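Local coordinates for protein hypothetical hydrolase (Bacteroides thetaiotaomicron, PDB 3TC9) that is of unknown function but is probably an auxiliary nutrient-binding protein, with an immunoglobulin-like domain joined to a six-bladed beta-propeller, at residues Leu142-Asp145 with His151-Leu154; Val155-Pro160 with Ala333-Thr338; Phe356-Arg359 with Ile364-Leu367; Ser385-Gly390 with Arg418-Ile423; Gly403-Glu408 with Cys412-Asp417. All blocks are in the same frame, centred on the assembly; numbering follows the deposited sequence.

Contact 1: Leu142-Asp145 with His151-Leu154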
# COMPACT_ATOMS: atom_id res chain seq x y z
N LEU B 142 20.60 9.81 -7.39
CA LEU B 142 19.39 9.92 -8.19
C LEU B 142 18.34 10.69 -7.40
O LEU B 142 18.17 10.43 -6.20
CB LEU B 142 18.88 8.52 -8.59
CG LEU B 142 19.71 7.78 -9.64
CD1 LEU B 142 19.43 6.28 -9.62
CD2 LEU B 142 19.39 8.28 -11.02
N SER B 143 17.67 11.68 -8.04
CA SER B 143 16.68 12.53 -7.37
C SER B 143 15.61 13.03 -8.34
O SER B 143 15.93 13.67 -9.36
CB SER B 143 17.37 13.72 -6.71
OG SER B 143 16.43 14.62 -6.13
N PHE B 144 14.35 12.75 -8.01
CA PHE B 144 13.21 13.23 -8.78
C PHE B 144 13.01 14.71 -8.52
O PHE B 144 13.30 15.20 -7.43
CB PHE B 144 11.93 12.46 -8.40
CG PHE B 144 11.75 11.18 -9.16
CD1 PHE B 144 11.42 11.19 -10.51
CD2 PHE B 144 11.95 9.94 -8.53
CE1 PHE B 144 11.30 10.00 -11.23
CE2 PHE B 144 11.82 8.75 -9.25
CZ PHE B 144 11.49 8.79 -10.59
N ASP B 145 12.47 15.42 -9.50
CA ASP B 145 12.07 16.81 -9.31
C ASP B 145 10.79 16.76 -8.45
O ASP B 145 9.84 16.07 -8.85
CB ASP B 145 11.84 17.49 -10.67
CG ASP B 145 11.37 18.94 -10.63
OD1 ASP B 145 10.95 19.41 -9.55
OD2 ASP B 145 11.39 19.59 -11.70
N HIS B 151 10.54 13.97 -14.30
CA HIS B 151 11.92 14.41 -14.40
C HIS B 151 12.77 13.80 -13.29
O HIS B 151 12.59 14.11 -12.11
CB HIS B 151 12.00 15.95 -14.39
CG HIS B 151 11.44 16.57 -15.64
ND1 HIS B 151 11.37 17.95 -15.79
CD2 HIS B 151 10.95 15.99 -16.75
CE1 HIS B 151 10.87 18.15 -17.00
NE2 HIS B 151 10.58 17.00 -17.60
N LEU B 152 13.67 12.90 -13.67
CA LEU B 152 14.59 12.23 -12.77
C LEU B 152 16.00 12.76 -13.03
O LEU B 152 16.55 12.55 -14.12
CB LEU B 152 14.50 10.69 -12.94
CG LEU B 152 15.51 9.83 -12.13
CD1 LEU B 152 15.36 10.07 -10.62
CD2 LEU B 152 15.34 8.38 -12.48
N TYR B 153 16.58 13.45 -12.05
CA TYR B 153 17.93 13.99 -12.18
C TYR B 153 18.95 13.04 -11.57
O TYR B 153 18.64 12.28 -10.63
CB TYR B 153 18.03 15.38 -11.52
CG TYR B 153 17.28 16.44 -12.29
CD1 TYR B 153 17.88 17.13 -13.34
CD2 TYR B 153 15.95 16.73 -12.00
CE1 TYR B 153 17.17 18.08 -14.08
CE2 TYR B 153 15.24 17.69 -12.71
CZ TYR B 153 15.87 18.38 -13.74
OH TYR B 153 15.18 19.33 -14.46
N LEU B 154 20.18 13.10 -12.10
CA LEU B 154 21.31 12.30 -11.63
C LEU B 154 22.59 13.13 -11.68
O LEU B 154 22.72 13.99 -12.55
CB LEU B 154 21.46 10.97 -12.43
CG LEU B 154 21.86 11.03 -13.94
CD1 LEU B 154 23.40 11.06 -14.13
CD2 LEU B 154 21.36 9.82 -14.68
O HOH W 1 12.72 19.57 -14.01

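Contact 2: Val155-Pro160 with Ala333-Thr338. With PO4 (phosphate ion), chain Q; EDO (1,2-ethanediol), chain U.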
# COMPACT_ATOMS: atom_id res chain seq x y z
N VAL B 155 23.54 12.86 -10.78
CA VAL B 155 24.86 13.47 -10.76
C VAL B 155 25.84 12.31 -10.91
O VAL B 155 25.52 11.21 -10.49
CB VAL B 155 25.16 14.39 -9.54
CG1 VAL B 155 24.33 15.66 -9.59
CG2 VAL B 155 24.99 13.67 -8.20
N GLY B 156 26.98 12.56 -11.54
CA GLY B 156 27.92 11.49 -11.85
C GLY B 156 29.36 11.71 -11.51
O GLY B 156 30.23 11.26 -12.27
N GLU B 157 29.65 12.35 -10.35
CA GLU B 157 31.00 12.68 -9.87
C GLU B 157 31.69 13.58 -10.90
O GLU B 157 31.25 14.72 -11.08
CB GLU B 157 31.83 11.43 -9.50
CG GLU B 157 31.56 10.93 -8.09
CD GLU B 157 32.10 9.56 -7.70
OE1 GLU B 157 32.85 8.94 -8.49
OE2 GLU B 157 31.77 9.12 -6.57
N GLN B 158 32.70 13.05 -11.63
CA GLN B 158 33.38 13.82 -12.66
C GLN B 158 32.52 13.94 -13.93
O GLN B 158 32.75 14.86 -14.72
CB GLN B 158 34.77 13.21 -12.98
CG GLN B 158 34.77 11.88 -13.74
CD GLN B 158 34.89 10.67 -12.85
OE1 GLN B 158 34.41 10.61 -11.71
NE2 GLN B 158 35.49 9.64 -13.39
N HIS B 159 31.53 13.02 -14.11
CA HIS B 159 30.66 12.98 -15.28
C HIS B 159 29.52 14.00 -15.15
O HIS B 159 29.27 14.45 -14.04
CB HIS B 159 30.15 11.56 -15.51
CG HIS B 159 31.25 10.57 -15.72
ND1 HIS B 159 31.91 10.48 -16.93
CD2 HIS B 159 31.79 9.69 -14.85
CE1 HIS B 159 32.82 9.53 -16.76
NE2 HIS B 159 32.79 9.03 -15.53
N PRO B 160 28.85 14.40 -16.26
CA PRO B 160 27.83 15.45 -16.15
C PRO B 160 26.57 15.12 -15.35
O PRO B 160 26.22 13.95 -15.15
CB PRO B 160 27.43 15.70 -17.61
CG PRO B 160 28.51 15.14 -18.43
CD PRO B 160 29.03 13.99 -17.67
N ALA B 333 31.42 0.10 1.83
CA ALA B 333 31.24 1.36 1.10
C ALA B 333 29.74 1.64 0.82
O ALA B 333 29.33 1.62 -0.34
CB ALA B 333 32.05 1.37 -0.21
N PRO B 334 28.90 1.90 1.84
CA PRO B 334 27.49 2.19 1.54
C PRO B 334 27.38 3.54 0.83
O PRO B 334 28.16 4.46 1.12
CB PRO B 334 26.83 2.22 2.91
CG PRO B 334 27.93 2.60 3.87
CD PRO B 334 29.17 1.97 3.30
N ARG B 335 26.48 3.64 -0.16
CA ARG B 335 26.34 4.87 -0.93
C ARG B 335 24.94 5.45 -0.72
O ARG B 335 24.53 5.54 0.44
CB ARG B 335 26.67 4.60 -2.41
CG ARG B 335 28.17 4.36 -2.69
CD ARG B 335 29.00 5.56 -2.26
NE ARG B 335 30.32 5.58 -2.87
CZ ARG B 335 30.62 6.21 -4.00
NH1 ARG B 335 29.69 6.89 -4.66
NH2 ARG B 335 31.86 6.16 -4.48
N GLN B 336 24.20 5.82 -1.79
CA GLN B 336 22.86 6.39 -1.62
C GLN B 336 21.86 5.37 -1.09
O GLN B 336 21.94 4.17 -1.42
CB GLN B 336 22.34 7.00 -2.93
CG GLN B 336 21.13 7.91 -2.73
CD GLN B 336 20.57 8.45 -4.03
OE1 GLN B 336 20.96 8.04 -5.12
NE2 GLN B 336 19.63 9.38 -3.94
N GLY B 337 20.93 5.88 -0.27
CA GLY B 337 19.79 5.15 0.27
C GLY B 337 18.48 5.78 -0.16
O GLY B 337 18.46 6.90 -0.67
N THR B 338 17.38 5.06 0.03
CA THR B 338 16.04 5.53 -0.32
C THR B 338 15.07 4.98 0.73
O THR B 338 15.20 3.82 1.14
CB THR B 338 15.70 5.15 -1.82
OG1 THR B 338 14.61 5.94 -2.30
CG2 THR B 338 15.44 3.66 -2.07
P PO4 Q . 35.05 6.15 -14.43
O1 PO4 Q . 35.01 4.57 -14.37
O2 PO4 Q . 35.85 6.68 -13.18
O3 PO4 Q . 33.61 6.73 -14.44
O4 PO4 Q . 35.74 6.69 -15.74
C1 EDO U . 28.10 9.55 -3.64
O1 EDO U . 27.48 10.82 -3.44
C2 EDO U . 27.11 8.51 -3.15
O2 EDO U . 26.73 7.64 -4.22

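Contact 3: Phe356-Arg359 with Ile364-Leu367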
# COMPACT_ATOMS: atom_id res chain seq x y z
N PHE B 356 19.53 0.72 0.51
CA PHE B 356 20.71 1.47 0.10
C PHE B 356 21.67 0.60 -0.72
O PHE B 356 21.68 -0.63 -0.58
CB PHE B 356 21.44 2.08 1.32
CG PHE B 356 21.98 1.10 2.31
CD1 PHE B 356 21.17 0.61 3.34
CD2 PHE B 356 23.29 0.65 2.24
CE1 PHE B 356 21.68 -0.29 4.29
CE2 PHE B 356 23.79 -0.27 3.17
CZ PHE B 356 22.98 -0.72 4.19
N CYS B 357 22.50 1.27 -1.53
CA CYS B 357 23.54 0.64 -2.30
C CYS B 357 24.71 0.36 -1.43
O CYS B 357 25.19 1.24 -0.74
CB CYS B 357 23.95 1.53 -3.47
SG CYS B 357 22.66 1.73 -4.71
N ASP B 358 25.19 -0.89 -1.46
CA ASP B 358 26.39 -1.35 -0.77
C ASP B 358 27.40 -1.60 -1.89
O ASP B 358 27.48 -2.69 -2.45
CB ASP B 358 26.08 -2.60 0.07
CG ASP B 358 27.07 -2.91 1.17
OD1 ASP B 358 27.91 -2.04 1.49
OD2 ASP B 358 26.97 -4.03 1.75
N ARG B 359 28.06 -0.49 -2.32
CA ARG B 359 28.94 -0.41 -3.47
C ARG B 359 29.92 -1.57 -3.62
O ARG B 359 29.94 -2.18 -4.69
CB ARG B 359 29.69 0.92 -3.49
CG ARG B 359 30.27 1.29 -4.84
CD ARG B 359 31.46 2.20 -4.64
NE ARG B 359 31.81 2.90 -5.88
CZ ARG B 359 32.93 2.72 -6.57
NH1 ARG B 359 33.84 1.85 -6.15
NH2 ARG B 359 33.14 3.40 -7.68
N ILE B 364 22.07 -4.38 -3.06
CA ILE B 364 21.14 -3.45 -2.43
C ILE B 364 20.80 -4.05 -1.09
O ILE B 364 20.41 -5.23 -1.02
CB ILE B 364 19.86 -3.14 -3.28
CG1 ILE B 364 20.15 -2.78 -4.76
CG2 ILE B 364 19.00 -2.07 -2.59
CD1 ILE B 364 21.15 -1.55 -5.03
N ARG B 365 20.94 -3.26 -0.04
CA ARG B 365 20.64 -3.70 1.32
C ARG B 365 19.38 -3.02 1.83
O ARG B 365 18.95 -2.03 1.26
CB ARG B 365 21.82 -3.41 2.27
CG ARG B 365 23.21 -3.78 1.73
CD ARG B 365 23.56 -5.25 1.71
NE ARG B 365 23.50 -5.89 3.02
CZ ARG B 365 24.49 -5.95 3.90
NH1 ARG B 365 25.65 -5.37 3.64
NH2 ARG B 365 24.33 -6.58 5.05
N ILE B 366 18.75 -3.59 2.85
CA ILE B 366 17.59 -3.01 3.52
C ILE B 366 17.91 -2.84 5.00
O ILE B 366 18.29 -3.80 5.63
CB ILE B 366 16.25 -3.81 3.35
CG1 ILE B 366 16.01 -4.30 1.89
CG2 ILE B 366 15.06 -3.02 3.92
CD1 ILE B 366 15.02 -5.38 1.81
N LEU B 367 17.73 -1.63 5.53
CA LEU B 367 17.84 -1.29 6.95
C LEU B 367 16.45 -0.97 7.47
O LEU B 367 15.84 0.04 7.04
CB LEU B 367 18.79 -0.10 7.18
CG LEU B 367 18.81 0.52 8.60
CD1 LEU B 367 19.28 -0.50 9.67
CD2 LEU B 367 19.67 1.73 8.63

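Contact 4: Ser385-Gly390 with Arg418-Ile423. With PO4 (phosphate ion), chain Q.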
# COMPACT_ATOMS: atom_id res chain seq x y z
N SER B 385 30.38 -9.11 -8.17
CA SER B 385 30.29 -8.12 -9.24
C SER B 385 30.01 -8.80 -10.58
O SER B 385 30.46 -9.93 -10.83
CB SER B 385 31.58 -7.32 -9.34
OG SER B 385 32.67 -8.20 -9.56
N GLY B 386 29.30 -8.08 -11.44
CA GLY B 386 28.99 -8.54 -12.78
C GLY B 386 27.85 -7.77 -13.37
O GLY B 386 27.48 -6.69 -12.87
N TYR B 387 27.29 -8.31 -14.45
CA TYR B 387 26.14 -7.70 -15.12
C TYR B 387 25.18 -8.80 -15.51
O TYR B 387 25.40 -9.53 -16.48
CB TYR B 387 26.58 -6.84 -16.33
CG TYR B 387 25.41 -6.32 -17.13
CD1 TYR B 387 24.43 -5.53 -16.53
CD2 TYR B 387 25.26 -6.65 -18.48
CE1 TYR B 387 23.32 -5.09 -17.25
CE2 TYR B 387 24.15 -6.21 -19.21
CZ TYR B 387 23.18 -5.43 -18.59
OH TYR B 387 22.09 -4.98 -19.29
N ASN B 388 24.14 -8.98 -14.68
CA ASN B 388 23.12 -10.00 -14.87
C ASN B 388 21.78 -9.50 -14.41
O ASN B 388 21.67 -8.93 -13.33
CB ASN B 388 23.49 -11.27 -14.11
CG ASN B 388 24.61 -12.04 -14.74
OD1 ASN B 388 25.75 -11.92 -14.34
ND2 ASN B 388 24.32 -12.84 -15.77
N ASP B 389 20.75 -9.69 -15.25
CA ASP B 389 19.37 -9.33 -14.95
C ASP B 389 18.66 -10.59 -14.42
O ASP B 389 19.29 -11.65 -14.39
CB ASP B 389 18.67 -8.74 -16.21
CG ASP B 389 19.08 -7.30 -16.59
OD1 ASP B 389 19.42 -6.49 -15.68
OD2 ASP B 389 18.92 -6.94 -17.78
N GLY B 390 17.42 -10.46 -13.95
CA GLY B 390 16.66 -11.60 -13.44
C GLY B 390 16.34 -11.61 -11.97
O GLY B 390 16.16 -10.56 -11.35
N ARG B 418 27.38 1.71 -11.62
CA ARG B 418 28.57 2.39 -12.11
C ARG B 418 29.31 1.68 -13.25
O ARG B 418 29.32 2.23 -14.35
CB ARG B 418 29.55 2.77 -10.99
CG ARG B 418 30.74 3.65 -11.41
CD ARG B 418 30.27 4.98 -12.00
NE ARG B 418 31.36 5.93 -12.26
CZ ARG B 418 31.74 6.89 -11.42
NH1 ARG B 418 31.18 6.99 -10.23
NH2 ARG B 418 32.70 7.74 -11.77
N GLU B 419 29.94 0.51 -13.02
CA GLU B 419 30.79 -0.13 -14.04
C GLU B 419 30.01 -0.71 -15.20
O GLU B 419 30.60 -0.99 -16.25
CB GLU B 419 31.70 -1.23 -13.44
CG GLU B 419 32.48 -0.83 -12.17
CD GLU B 419 33.18 0.51 -12.08
OE1 GLU B 419 33.61 1.04 -13.13
OE2 GLU B 419 33.36 1.01 -10.94
N ASN B 420 28.69 -0.89 -15.04
CA ASN B 420 27.87 -1.41 -16.12
C ASN B 420 27.34 -0.25 -17.01
O ASN B 420 26.78 -0.53 -18.07
CB ASN B 420 26.77 -2.29 -15.56
CG ASN B 420 27.35 -3.56 -15.03
OD1 ASN B 420 28.35 -4.08 -15.55
ND2 ASN B 420 26.81 -4.05 -13.95
N ARG B 421 27.55 1.02 -16.59
CA ARG B 421 27.20 2.25 -17.32
C ARG B 421 25.71 2.29 -17.68
O ARG B 421 25.31 2.87 -18.69
CB ARG B 421 28.06 2.41 -18.62
CG ARG B 421 29.54 2.13 -18.46
CD ARG B 421 30.20 3.17 -17.62
NE ARG B 421 31.59 2.85 -17.37
CZ ARG B 421 32.36 3.51 -16.51
NH1 ARG B 421 31.88 4.55 -15.83
NH2 ARG B 421 33.61 3.14 -16.32
N ARG B 422 24.90 1.71 -16.80
CA ARG B 422 23.47 1.60 -16.98
C ARG B 422 22.68 2.00 -15.76
O ARG B 422 23.19 1.96 -14.64
CB ARG B 422 23.12 0.12 -17.31
CG ARG B 422 23.54 -0.36 -18.71
CD ARG B 422 23.71 -1.85 -18.69
NE ARG B 422 23.97 -2.48 -20.00
CZ ARG B 422 25.16 -2.97 -20.37
NH1 ARG B 422 26.22 -2.83 -19.58
NH2 ARG B 422 25.30 -3.57 -21.54
N ILE B 423 21.40 2.33 -15.99
CA ILE B 423 20.38 2.56 -14.98
C ILE B 423 19.63 1.23 -14.91
O ILE B 423 19.06 0.78 -15.91
CB ILE B 423 19.46 3.80 -15.23
CG1 ILE B 423 20.29 5.11 -15.43
CG2 ILE B 423 18.41 3.96 -14.12
CD1 ILE B 423 21.16 5.57 -14.26
P PO4 Q . 35.05 6.15 -14.43
O1 PO4 Q . 35.01 4.57 -14.37
O2 PO4 Q . 35.85 6.68 -13.18
O3 PO4 Q . 33.61 6.73 -14.44
O4 PO4 Q . 35.74 6.69 -15.74

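Contact 5: Gly403-Glu408 with Cys412-Asp417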
# COMPACT_ATOMS: atom_id res chain seq x y z
N GLY B 403 23.96 5.11 -7.00
CA GLY B 403 22.72 5.86 -6.82
C GLY B 403 21.52 4.94 -6.76
O GLY B 403 21.53 3.86 -7.36
N ILE B 404 20.48 5.34 -6.04
CA ILE B 404 19.24 4.56 -5.93
C ILE B 404 18.09 5.49 -5.60
O ILE B 404 18.22 6.39 -4.76
CB ILE B 404 19.35 3.39 -4.88
CG1 ILE B 404 18.13 2.40 -4.99
CG2 ILE B 404 19.53 3.91 -3.46
CD1 ILE B 404 18.13 1.18 -3.98
N VAL B 405 16.95 5.25 -6.24
CA VAL B 405 15.76 6.00 -5.88
C VAL B 405 14.57 5.04 -5.99
O VAL B 405 14.55 4.20 -6.88
CB VAL B 405 15.59 7.33 -6.65
CG1 VAL B 405 15.32 7.12 -8.14
CG2 VAL B 405 14.51 8.21 -6.02
N TYR B 406 13.61 5.14 -5.06
CA TYR B 406 12.39 4.36 -5.18
C TYR B 406 11.33 5.27 -5.86
O TYR B 406 11.16 6.43 -5.48
CB TYR B 406 11.91 3.80 -3.83
CG TYR B 406 10.63 2.98 -3.96
CD1 TYR B 406 10.62 1.78 -4.66
CD2 TYR B 406 9.43 3.43 -3.41
CE1 TYR B 406 9.44 1.06 -4.85
CE2 TYR B 406 8.24 2.72 -3.60
CZ TYR B 406 8.26 1.53 -4.31
OH TYR B 406 7.11 0.81 -4.50
N ASP B 407 10.67 4.76 -6.91
CA ASP B 407 9.62 5.50 -7.59
C ASP B 407 8.27 4.95 -7.13
O ASP B 407 7.88 3.86 -7.54
CB ASP B 407 9.79 5.39 -9.12
CG ASP B 407 8.89 6.30 -9.93
OD1 ASP B 407 7.79 6.64 -9.45
OD2 ASP B 407 9.28 6.65 -11.05
N GLU B 408 7.57 5.68 -6.26
CA GLU B 408 6.27 5.28 -5.70
C GLU B 408 5.17 5.18 -6.76
O GLU B 408 4.34 4.28 -6.68
CB GLU B 408 5.83 6.24 -4.58
CG GLU B 408 6.69 6.11 -3.34
CD GLU B 408 6.27 6.92 -2.12
OE1 GLU B 408 5.35 6.47 -1.40
OE2 GLU B 408 6.92 7.95 -1.85
N CYS B 412 8.80 0.99 -8.62
CA CYS B 412 10.07 0.34 -8.93
C CYS B 412 11.23 1.15 -8.37
O CYS B 412 11.06 2.30 -8.00
CB CYS B 412 10.21 0.16 -10.44
SG CYS B 412 10.32 1.71 -11.37
N PHE B 413 12.40 0.54 -8.38
CA PHE B 413 13.68 1.13 -8.03
C PHE B 413 14.47 1.41 -9.29
O PHE B 413 14.42 0.61 -10.23
CB PHE B 413 14.52 0.20 -7.12
CG PHE B 413 13.92 -0.11 -5.77
CD1 PHE B 413 12.98 -1.14 -5.63
CD2 PHE B 413 14.30 0.61 -4.64
CE1 PHE B 413 12.42 -1.42 -4.39
CE2 PHE B 413 13.75 0.32 -3.39
CZ PHE B 413 12.80 -0.69 -3.28
N PHE B 414 15.20 2.51 -9.30
CA PHE B 414 16.15 2.89 -10.35
C PHE B 414 17.52 2.93 -9.68
O PHE B 414 17.67 3.56 -8.64
CB PHE B 414 15.79 4.21 -11.05
CG PHE B 414 14.50 4.11 -11.83
CD1 PHE B 414 14.40 3.26 -12.93
CD2 PHE B 414 13.39 4.85 -11.47
CE1 PHE B 414 13.20 3.15 -13.64
CE2 PHE B 414 12.20 4.77 -12.20
CZ PHE B 414 12.12 3.93 -13.30
N ILE B 415 18.49 2.18 -10.23
CA ILE B 415 19.82 2.07 -9.64
C ILE B 415 20.89 2.54 -10.62
O ILE B 415 20.86 2.14 -11.78
CB ILE B 415 20.10 0.61 -9.16
CG1 ILE B 415 19.05 0.16 -8.11
CG2 ILE B 415 21.53 0.38 -8.63
CD1 ILE B 415 18.48 -1.10 -8.43
N GLY B 416 21.84 3.34 -10.11
CA GLY B 416 23.02 3.79 -10.84
C GLY B 416 24.11 2.75 -10.69
O GLY B 416 24.83 2.72 -9.69
N ASP B 417 24.20 1.83 -11.66
CA ASP B 417 25.16 0.70 -11.67
C ASP B 417 26.41 1.15 -12.39
O ASP B 417 26.50 1.01 -13.61
CB ASP B 417 24.50 -0.50 -12.37
CG ASP B 417 25.17 -1.83 -12.12
OD1 ASP B 417 26.08 -1.89 -11.26
OD2 ASP B 417 24.77 -2.82 -12.79

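Contact 1: Leu142-Asp145 with His151-Leu154
Ser143 and Tyr153 face each other as an antiparallel hydrogen-bonded pair: Ser143 N bonds Tyr153 O at 2.8 Å, and Tyr153 N bonds Ser143 O at 2.8 Å. A third backbone bond runs from Asp145 N to His151 O (2.9 Å). Leu142 with Leu154 and Phe144 with Leu152 form the non-hydrogen-bonded pairs, and all four side chains lie on one face of the sheet. Leu152 carries CG trans to its backbone N (chi1 175°), which brings one methyl over one face of the Phe144 ring. This methyl, CD1, sits 3.8 Å from the centroid of the Phe144 ring and only 2° off the ring normal, a well-centred CH-pi contact. CB of Leu152 touches the same ring at CE1. Leu142 and Leu154 run side by side, with Leu142 CD2 3.7 Å from Leu154 CB.

The two strands are the hairpin 141-145/151-156 of a beta-propeller blade, with 141-145 at the edge of its sheet. Leu142, Phe144 and Leu152 pack on Val405 of strand 401-407, in another blade. His149 also stacks on the Phe144 ring.

Ser143 and Tyr153 point to the other face. There the edge of the tyrosine ring meets Asp145, with Tyr153 CE2 4.0 Å from Asp145 CB. One water ties three side chains together. It donates to Asp145 OD2 (2.7 Å) and also bonds His151 ND1 and Tyr153 OH. The second carboxylate oxygen, Asp145 OD1, takes a salt bridge from Arg212, and Ser143 OG bonds Trp186 NE1.

Contact 2: Val155-Pro160 with Ala333-Thr338
Glu157 and Arg335 reach toward each other from opposite directions. The salt bridge is loose, with Glu157 OE2 3.6 Å from Arg335 NH1. The carboxylate oxygen lies at the guanidinium edge, about equally far from NH1 and NH2, and the two planes are turned 41° apart. Glu157 OE1 makes a salt bridge to Arg418, while Arg335 NH2 has a weak, long ion pair with Glu402.

Glu157 lies in the type II' turn from Gly156 to His159, closed by a bond from His159 N to Gly156 O (2.9 Å). It links strands 151-156 and 159-165 of one propeller blade. Arg335 lies near the start of strand 334-341, the edge strand of a different blade, so the ion pair spans between blades.

Hydrogen bonds to small molecules flank the pair. A phosphate ion, probably from the crystallisation liquor, is bound by His159 NE2 to its O3 (2.7 Å) and by Gln158 NE2 to its O2 (3.0 Å). With chi1 72°, Gln158 CG lies over one face of the His159 ring, toward its rim; the bend at chi2 (-96°) turns the amide to the phosphate. Arg335 NH1 bonds O2 of an ethanediol, also probably from that liquor, at 3.1 Å.

Contact 3: Phe356-Arg359 with Ile364-Leu367
Phe356 lays one face of its ring against the aliphatic part of Arg365. Arg365 CB stands 3.8 Å from the centroid of the Phe356 ring, offset toward the rim, and makes a CH-pi contact. The phenyl group gets there because its CG sits between the backbone N and the carbonyl carbon (chi1 63°), which swings the ring over the neighbouring strand. At the ring edge, Phe356 CE1 meets Leu367 CB at 4.1 Å.

Beyond CB, Arg365 bends at both chi2 and chi3, which turns the guanidinium back to Asp358. Its CG passes Asp358 CB at 3.5 Å. Its NH1 then bonds Asp358 OD2 at 2.7 Å. This salt bridge is in the guanidinium plane but comes from above the carboxylate plane, and the two planes are 35° apart. On the other face of the sheet, Cys357 SG touches Ile364 CD1 at 3.6 Å.

In the backbone, Phe356 and Arg365 form a hydrogen-bonded pair in the hairpin 352-358/363-367 of a propeller blade. Phe356 N bonds Arg365 O at 2.9 Å, and Arg365 N bonds Phe356 O at 2.8 Å.

The ion pair is buried and has many partners. Asp358 OD2 also takes a bond from Asn361 ND2, and OD1 takes one from His332 N. Arg365 also pairs with Asp323 and bonds Arg330 O. With two carboxylates beside it, the buried guanidinium charge is probably well compensated.

Contact 4: Ser385-Gly390 with Arg418-Ile423
Asn420 and Arg422 are the residues of 418-423 that meet the loop 385-390: Asn420 meets Gly386 and Tyr387, and Arg422 lies on Tyr387. Arg418, at the start, turns away to a phosphate ion, probably from the crystallisation liquor. Its NE and NH2 both bond phosphate O3, and its NH1 pairs with Glu402 and Glu157. Asn420 is the first to cross: its ND2 bonds Gly386 O at 2.9 Å, with the acceptor in the amide plane. The same ND2 also bonds Asp417 OD2, which helps fix the amide rotation. Asn420 OD1 touches Tyr387 CB at 3.4 Å.

This bend joins strands 412-417 and 422-428 of a propeller blade, and Arg421 N closes it by bonding Arg418 O. Arg421 then reaches the phosphate, with NH2 2.8 Å from its O1 and NH1 3.1 Å from its O3.

Arg422 is extended from CG to NE, and its guanidinium lies flat on the Tyr387 ring. The planes differ by 19°, and Arg422 CZ is 3.9 Å from the Tyr387 ring centroid, a cation-pi stack. Arg422 NH1 also bonds Asn420 O (2.8 Å). Arg422 NH2 bonds Asn120 OD1, and Tyr387 OH bonds Thr111 OG1.

Contact 5: Gly403-Glu408 with Cys412-Asp417
Tyr406 leans its ring edge onto the face of Phe413. The tyrosine CB already touches the partner ring, 4.0 Å from Phe413 CE2. CG of Tyr406 is trans to the backbone N (chi1 -180°), and the ring swings across the neighbouring strand. CD1 makes the main contact. It stands over the centre of the phenylalanine ring, with Tyr406 CD1 3.6 Å from Phe413 CZ, and it also lies 3.4 Å from Cys412 O. Next, Tyr406 CE1 comes 3.8 Å from Cys412 N, the last close approach between these two strands on the way to the hydroxyl. The Tyr406 side chain also packs on Val340 of strand 334-341. The result is an edge-to-face pair with planes at 52°.

Ile404 continues this face, its CD1 3.9 Å from Phe413 CD2 and its CG1 beside Ile415 CG1. On the other face, Asp407 OD2 sits at the edge of the Phe414 ring. Asp407 itself bonds His149 and makes a salt bridge to Arg410.

The backbones are antiparallel. Val405 and Phe414 exchange two bonds, N to O at 3.0 Å each way, and Asp407 N bonds Cys412 O at 2.7 Å.

The hairpin 401-407/412-417 lies between two other blades. Strand 401-407, at the edge of its sheet, has Thr338 of strand 334-341 against Ile404, and Leu142 and Phe144 of strand 141-145 against Val405. Strand 422-428 continues the sheet beyond 412-417.

Overall arrangement
Contact 1 comes first along the chain, then contacts 2 and 3; contact 5 falls within the span of contact 4. Contacts 1, 3 and 5 are hairpins in three different propeller sheets. Contact 5 lies between the other two, its centre 10 Å from that of contact 1 and 11 Å from that of contact 3. Contact 2 bridges the outer two sheets. Its Gln336 bonds Leu142 of contact 1 and Ile404 of contact 5, and strand 334-341 pairs with the strand of Cys357. Contact 4 extends the sheet of contact 5 and shares the phosphate with contact 2. That sheet joins strand 107-113 to the last three strands, which closes the ring, as is usual in propellers.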